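Local coordinates for hemolysin activator protein CdiB (Acinetobacter baumannii ACICU, PDB 6WIL), which probably secretes its CdiA toxin partner across the outer membrane as the two-partner secretion (TpsB) transporter of contact-dependent growth inhibition, at residues V463-L472 and Q513-L521. Residues are numbered along the deposited sequence; the frame is centred on the assembly and turned at random.
Sequences VRGFDGELML and QRYLLGSVL
Leu516 projects from the inner wall of the 16-stranded Omp85/TpsB β-barrel into a hollow formed by Val463, Phe466 and Leu472. These lie on the loop with the VRGF motif, the L6 lid loop, and at its end, where strand 472-474 begins; its docking on the inner barrel wall, here strand 515-526, is the lid lock of the Omp85 superfamily. Leu516 CD2 sits over one face of the Phe466 ring in a CH-pi contact, 4.0 Å from the ring centroid. From the other end of the loop Leu472 meets Leu516 tip to tip, its CD1 3.5 Å from Leu516 CG, while the same methyl presses on Gln513 O. A second bump, Val520 CG2, fits beside the turn, 3.6 Å from Arg464 CB and as close to Gly465 N. Between the two side chains Gly518 leaves a dip, and the type II turn Val463-Phe466 drops into it with Gly465 opposite, the CA atoms of the two glycines 4.7 Å apart. The Arg464 chain, bent at chi3 (-68°), carries its guanidinium to salt bridges with Asp500 of neighbouring strand 493-505 and Glu483 of the next, 476-487. Loop and strand share no hydrogen bond, but a CA-H...O contact brings Gly518 CA to 3.3 Å from Arg464 O, with 146° at the hydrogen.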
ATOM      1  N   VAL A 463       8.454 -19.455  -0.261  1.00 52.10           N
ATOM      2  CA  VAL A 463       9.826 -19.655   0.201  1.00 46.56           C
ATOM      3  C   VAL A 463      10.758 -19.900  -0.981  1.00 47.80           C
ATOM      4  O   VAL A 463      10.732 -20.977  -1.583  1.00 42.80           O
ATOM      5  CB  VAL A 463       9.916 -20.822   1.199  1.00 52.10           C
ATOM      6  CG1 VAL A 463      11.325 -20.924   1.759  1.00 46.16           C
ATOM      7  CG2 VAL A 463       8.878 -20.656   2.295  1.00 36.80           C
ATOM      8  N   ARG A 464      11.598 -18.920  -1.317  1.00 51.27           N
ATOM      9  CA  ARG A 464      12.452 -19.061  -2.491  1.00 60.08           C
ATOM     10  C   ARG A 464      13.526 -20.127  -2.268  1.00 59.57           C
ATOM     11  O   ARG A 464      13.869 -20.482  -1.137  1.00 68.12           O
ATOM     12  CB  ARG A 464      13.098 -17.724  -2.856  1.00 51.62           C
ATOM     13  CG  ARG A 464      12.192 -16.811  -3.666  1.00 49.39           C
ATOM     14  CD  ARG A 464      12.774 -15.419  -3.768  1.00 40.33           C
ATOM     15  NE  ARG A 464      12.779 -14.756  -2.470  1.00 43.98           N
ATOM     16  CZ  ARG A 464      13.274 -13.544  -2.246  1.00 62.18           C
ATOM     17  NH1 ARG A 464      13.228 -13.028  -1.026  1.00 58.63           N
ATOM     18  NH2 ARG A 464      13.815 -12.847  -3.238  1.00 68.06           N
ATOM     19  N   GLY A 465      14.057 -20.642  -3.375  1.00 57.72           N
ATOM     20  CA  GLY A 465      14.970 -21.762  -3.338  1.00 54.23           C
ATOM     21  C   GLY A 465      14.305 -23.114  -3.480  1.00 46.95           C
ATOM     22  O   GLY A 465      15.004 -24.132  -3.509  1.00 62.32           O
ATOM     23  N   PHE A 466      12.979 -23.159  -3.562  1.00 45.61           N
ATOM     24  CA  PHE A 466      12.228 -24.396  -3.726  1.00 44.54           C
ATOM     25  C   PHE A 466      11.427 -24.331  -5.018  1.00 63.09           C
ATOM     26  O   PHE A 466      10.906 -23.268  -5.382  1.00 49.57           O
ATOM     27  CB  PHE A 466      11.302 -24.645  -2.529  1.00 47.71           C
ATOM     28  CG  PHE A 466      12.023 -25.083  -1.284  1.00 57.19           C
ATOM     29  CD1 PHE A 466      12.342 -26.418  -1.087  1.00 50.34           C
ATOM     30  CD2 PHE A 466      12.383 -24.163  -0.313  1.00 41.97           C
ATOM     31  CE1 PHE A 466      13.007 -26.826   0.055  1.00 53.32           C
ATOM     32  CE2 PHE A 466      13.045 -24.564   0.830  1.00 59.72           C
ATOM     33  CZ  PHE A 466      13.358 -25.898   1.015  1.00 67.36           C
ATOM     34  N   ASP A 467      11.332 -25.478  -5.704  1.00 53.33           N
ATOM     35  CA  ASP A 467      10.727 -25.504  -7.033  1.00 60.49           C
ATOM     36  C   ASP A 467       9.213 -25.349  -6.966  1.00 58.72           C
ATOM     37  O   ASP A 467       8.588 -24.853  -7.915  1.00 71.55           O
ATOM     38  CB  ASP A 467      11.085 -26.805  -7.754  1.00 76.06           C
ATOM     39  CG  ASP A 467      10.890 -28.033  -6.887  1.00 78.51           C
ATOM     40  OD1 ASP A 467       9.796 -28.184  -6.277  1.00 88.10           O
ATOM     41  OD2 ASP A 467      11.834 -28.857  -6.820  1.00 88.05           O
ATOM     42  N   GLY A 468       8.607 -25.784  -5.860  1.00 68.03           N
ATOM     43  CA  GLY A 468       7.169 -25.749  -5.729  1.00 67.40           C
ATOM     44  C   GLY A 468       6.404 -26.935  -6.263  1.00 69.81           C
ATOM     45  O   GLY A 468       5.167 -26.856  -6.356  1.00 68.31           O
ATOM     46  N   GLU A 469       7.083 -28.026  -6.622  1.00 71.38           N
ATOM     47  CA  GLU A 469       6.337 -29.220  -7.004  1.00 84.47           C
ATOM     48  C   GLU A 469       5.623 -29.823  -5.808  1.00 75.33           C
ATOM     49  O   GLU A 469       4.549 -30.419  -5.944  1.00 75.11           O
ATOM     50  CB  GLU A 469       7.256 -30.259  -7.634  1.00 93.41           C
ATOM     51  CG  GLU A 469       8.203 -30.937  -6.666  1.00107.71           C
ATOM     52  CD  GLU A 469       9.145 -31.870  -7.378  1.00110.58           C
ATOM     53  OE1 GLU A 469       8.695 -32.966  -7.759  1.00106.97           O
ATOM     54  OE2 GLU A 469      10.318 -31.483  -7.582  1.00110.68           O
ATOM     55  N   LEU A 470       6.211 -29.690  -4.633  1.00 73.98           N
ATOM     56  CA  LEU A 470       5.595 -30.150  -3.404  1.00 78.68           C
ATOM     57  C   LEU A 470       5.633 -28.995  -2.429  1.00 71.54           C
ATOM     58  O   LEU A 470       6.694 -28.399  -2.222  1.00 71.95           O
ATOM     59  CB  LEU A 470       6.311 -31.373  -2.806  1.00 78.19           C
ATOM     60  CG  LEU A 470       6.341 -32.634  -3.666  1.00 91.22           C
ATOM     61  CD1 LEU A 470       7.283 -33.655  -3.069  1.00 77.88           C
ATOM     62  CD2 LEU A 470       4.950 -33.235  -3.859  1.00102.73           C
HETATM   63  N   MSE A 471       4.477 -28.657  -1.871  1.00 64.84           N
HETATM   64  CA  MSE A 471       4.398 -27.557  -0.915  1.00 69.92           C
HETATM   65  C   MSE A 471       3.855 -28.042   0.422  1.00 60.60           C
HETATM   66  O   MSE A 471       3.014 -28.938   0.466  1.00 59.20           O
HETATM   67  CB  MSE A 471       3.525 -26.427  -1.459  1.00 56.70           C
HETATM   68  CG  MSE A 471       4.071 -25.805  -2.731  1.00 78.08           C
HETATM   69 SE   MSE A 471       2.859 -24.465  -3.491  1.00 82.67          SE
HETATM   70  CE  MSE A 471       3.421 -22.901  -2.449  1.00 45.02           C
ATOM     71  N   LEU A 472       4.376 -27.479   1.507  1.00 69.77           N
ATOM     72  CA  LEU A 472       3.795 -27.683   2.824  1.00 62.01           C
ATOM     73  C   LEU A 472       2.609 -26.741   2.988  1.00 60.58           C
ATOM     74  O   LEU A 472       2.566 -25.667   2.391  1.00 61.59           O
ATOM     75  CB  LEU A 472       4.835 -27.434   3.919  1.00 52.32           C
ATOM     76  CG  LEU A 472       6.179 -28.142   3.724  1.00 68.46           C
ATOM     77  CD1 LEU A 472       7.167 -27.701   4.780  1.00 60.12           C
ATOM     78  CD2 LEU A 472       6.023 -29.663   3.745  1.00 71.73           C
ATOM     79  N   GLN A 513       6.973 -31.701   9.488  1.00 77.39           N
ATOM     80  CA  GLN A 513       6.928 -31.177   8.129  1.00 84.64           C
ATOM     81  C   GLN A 513       6.442 -29.735   8.105  1.00 81.30           C
ATOM     82  O   GLN A 513       5.701 -29.339   7.207  1.00 77.06           O
ATOM     83  CB  GLN A 513       6.041 -32.053   7.243  1.00 88.81           C
ATOM     84  CG  GLN A 513       6.421 -33.517   7.248  1.00 92.55           C
ATOM     85  CD  GLN A 513       6.211 -34.169   5.901  1.00 82.04           C
ATOM     86  OE1 GLN A 513       5.528 -33.622   5.036  1.00 84.20           O
ATOM     87  NE2 GLN A 513       6.813 -35.336   5.706  1.00 79.16           N
ATOM     88  N   ARG A 514       6.857 -28.941   9.081  1.00 78.75           N
ATOM     89  CA  ARG A 514       6.266 -27.634   9.307  1.00 69.80           C
ATOM     90  C   ARG A 514       7.205 -26.478   8.988  1.00 58.28           C
ATOM     91  O   ARG A 514       6.852 -25.324   9.251  1.00 72.70           O
ATOM     92  CB  ARG A 514       5.799 -27.526  10.762  1.00 66.14           C
ATOM     93  CG  ARG A 514       5.153 -28.794  11.308  1.00 77.46           C
ATOM     94  CD  ARG A 514       4.700 -28.600  12.749  1.00 82.17           C
ATOM     95  NE  ARG A 514       5.811 -28.245  13.630  1.00100.10           N
ATOM     96  CZ  ARG A 514       5.707 -28.097  14.947  1.00 92.81           C
ATOM     97  NH1 ARG A 514       6.774 -27.768  15.664  1.00 74.63           N
ATOM     98  NH2 ARG A 514       4.539 -28.277  15.548  1.00 86.36           N
ATOM     99  N   TYR A 515       8.384 -26.745   8.431  1.00 47.26           N
ATOM    100  CA  TYR A 515       9.393 -25.707   8.290  1.00 47.24           C
ATOM    101  C   TYR A 515      10.142 -25.843   6.973  1.00 58.31           C
ATOM    102  O   TYR A 515      10.479 -26.951   6.546  1.00 57.88           O
ATOM    103  CB  TYR A 515      10.388 -25.746   9.452  1.00 42.34           C
ATOM    104  CG  TYR A 515      11.393 -24.622   9.419  1.00 51.88           C
ATOM    105  CD1 TYR A 515      11.052 -23.354   9.863  1.00 54.85           C
ATOM    106  CD2 TYR A 515      12.683 -24.826   8.945  1.00 54.40           C
ATOM    107  CE1 TYR A 515      11.962 -22.317   9.841  1.00 55.50           C
ATOM    108  CE2 TYR A 515      13.604 -23.791   8.916  1.00 49.96           C
ATOM    109  CZ  TYR A 515      13.236 -22.538   9.366  1.00 53.84           C
ATOM    110  OH  TYR A 515      14.138 -21.497   9.346  1.00 48.99           O
ATOM    111  N   LEU A 516      10.407 -24.701   6.342  1.00 59.32           N
ATOM    112  CA  LEU A 516      11.205 -24.627   5.128  1.00 52.53           C
ATOM    113  C   LEU A 516      12.219 -23.502   5.262  1.00 44.72           C
ATOM    114  O   LEU A 516      11.916 -22.444   5.820  1.00 54.51           O
ATOM    115  CB  LEU A 516      10.335 -24.390   3.887  1.00 53.33           C
ATOM    116  CG  LEU A 516       9.537 -25.579   3.352  1.00 50.29           C
ATOM    117  CD1 LEU A 516       8.675 -25.166   2.170  1.00 47.83           C
ATOM    118  CD2 LEU A 516      10.459 -26.725   2.972  1.00 47.45           C
ATOM    119  N   LEU A 517      13.424 -23.741   4.752  1.00 53.58           N
ATOM    120  CA  LEU A 517      14.474 -22.730   4.713  1.00 49.32           C
ATOM    121  C   LEU A 517      15.164 -22.822   3.363  1.00 61.99           C
ATOM    122  O   LEU A 517      15.784 -23.842   3.050  1.00 54.26           O
ATOM    123  CB  LEU A 517      15.485 -22.922   5.847  1.00 58.82           C
ATOM    124  CG  LEU A 517      16.712 -22.004   5.802  1.00 58.45           C
ATOM    125  CD1 LEU A 517      16.362 -20.593   6.232  1.00 44.97           C
ATOM    126  CD2 LEU A 517      17.853 -22.559   6.640  1.00 55.39           C
ATOM    127  N   GLY A 518      15.044 -21.765   2.565  1.00 50.51           N
ATOM    128  CA  GLY A 518      15.696 -21.714   1.272  1.00 51.94           C
ATOM    129  C   GLY A 518      16.580 -20.493   1.135  1.00 62.53           C
ATOM    130  O   GLY A 518      16.446 -19.533   1.902  1.00 64.58           O
ATOM    131  N   SER A 519      17.495 -20.516   0.170  1.00 51.46           N
ATOM    132  CA  SER A 519      18.376 -19.386  -0.070  1.00 59.07           C
ATOM    133  C   SER A 519      18.511 -19.167  -1.568  1.00 63.70           C
ATOM    134  O   SER A 519      18.438 -20.111  -2.359  1.00 59.33           O
ATOM    135  CB  SER A 519      19.757 -19.594   0.565  1.00 65.97           C
ATOM    136  OG  SER A 519      20.495 -18.384   0.570  1.00 67.77           O
ATOM    137  N   VAL A 520      18.712 -17.908  -1.949  1.00 62.15           N
ATOM    138  CA  VAL A 520      18.733 -17.498  -3.349  1.00 56.83           C
ATOM    139  C   VAL A 520      19.847 -16.481  -3.550  1.00 53.39           C
ATOM    140  O   VAL A 520      20.054 -15.597  -2.712  1.00 52.08           O
ATOM    141  CB  VAL A 520      17.366 -16.922  -3.780  1.00 53.09           C
ATOM    142  CG1 VAL A 520      17.512 -15.978  -4.963  1.00 61.85           C
ATOM    143  CG2 VAL A 520      16.410 -18.048  -4.124  1.00 57.61           C
ATOM    144  N   LEU A 521      20.574 -16.617  -4.658  1.00 66.09           N
ATOM    145  CA  LEU A 521      21.579 -15.650  -5.080  1.00 58.34           C
ATOM    146  C   LEU A 521      21.337 -15.315  -6.544  1.00 57.86           C
ATOM    147  O   LEU A 521      21.186 -16.221  -7.371  1.00 59.70           O
ATOM    148  CB  LEU A 521      22.995 -16.202  -4.882  1.00 66.12           C
ATOM    149  CG  LEU A 521      24.160 -15.275  -5.239  1.00 75.22           C
ATOM    150  CD1 LEU A 521      24.253 -14.114  -4.262  1.00 60.59           C
ATOM    151  CD2 LEU A 521      25.467 -16.050  -5.290  1.00 77.51           C
TER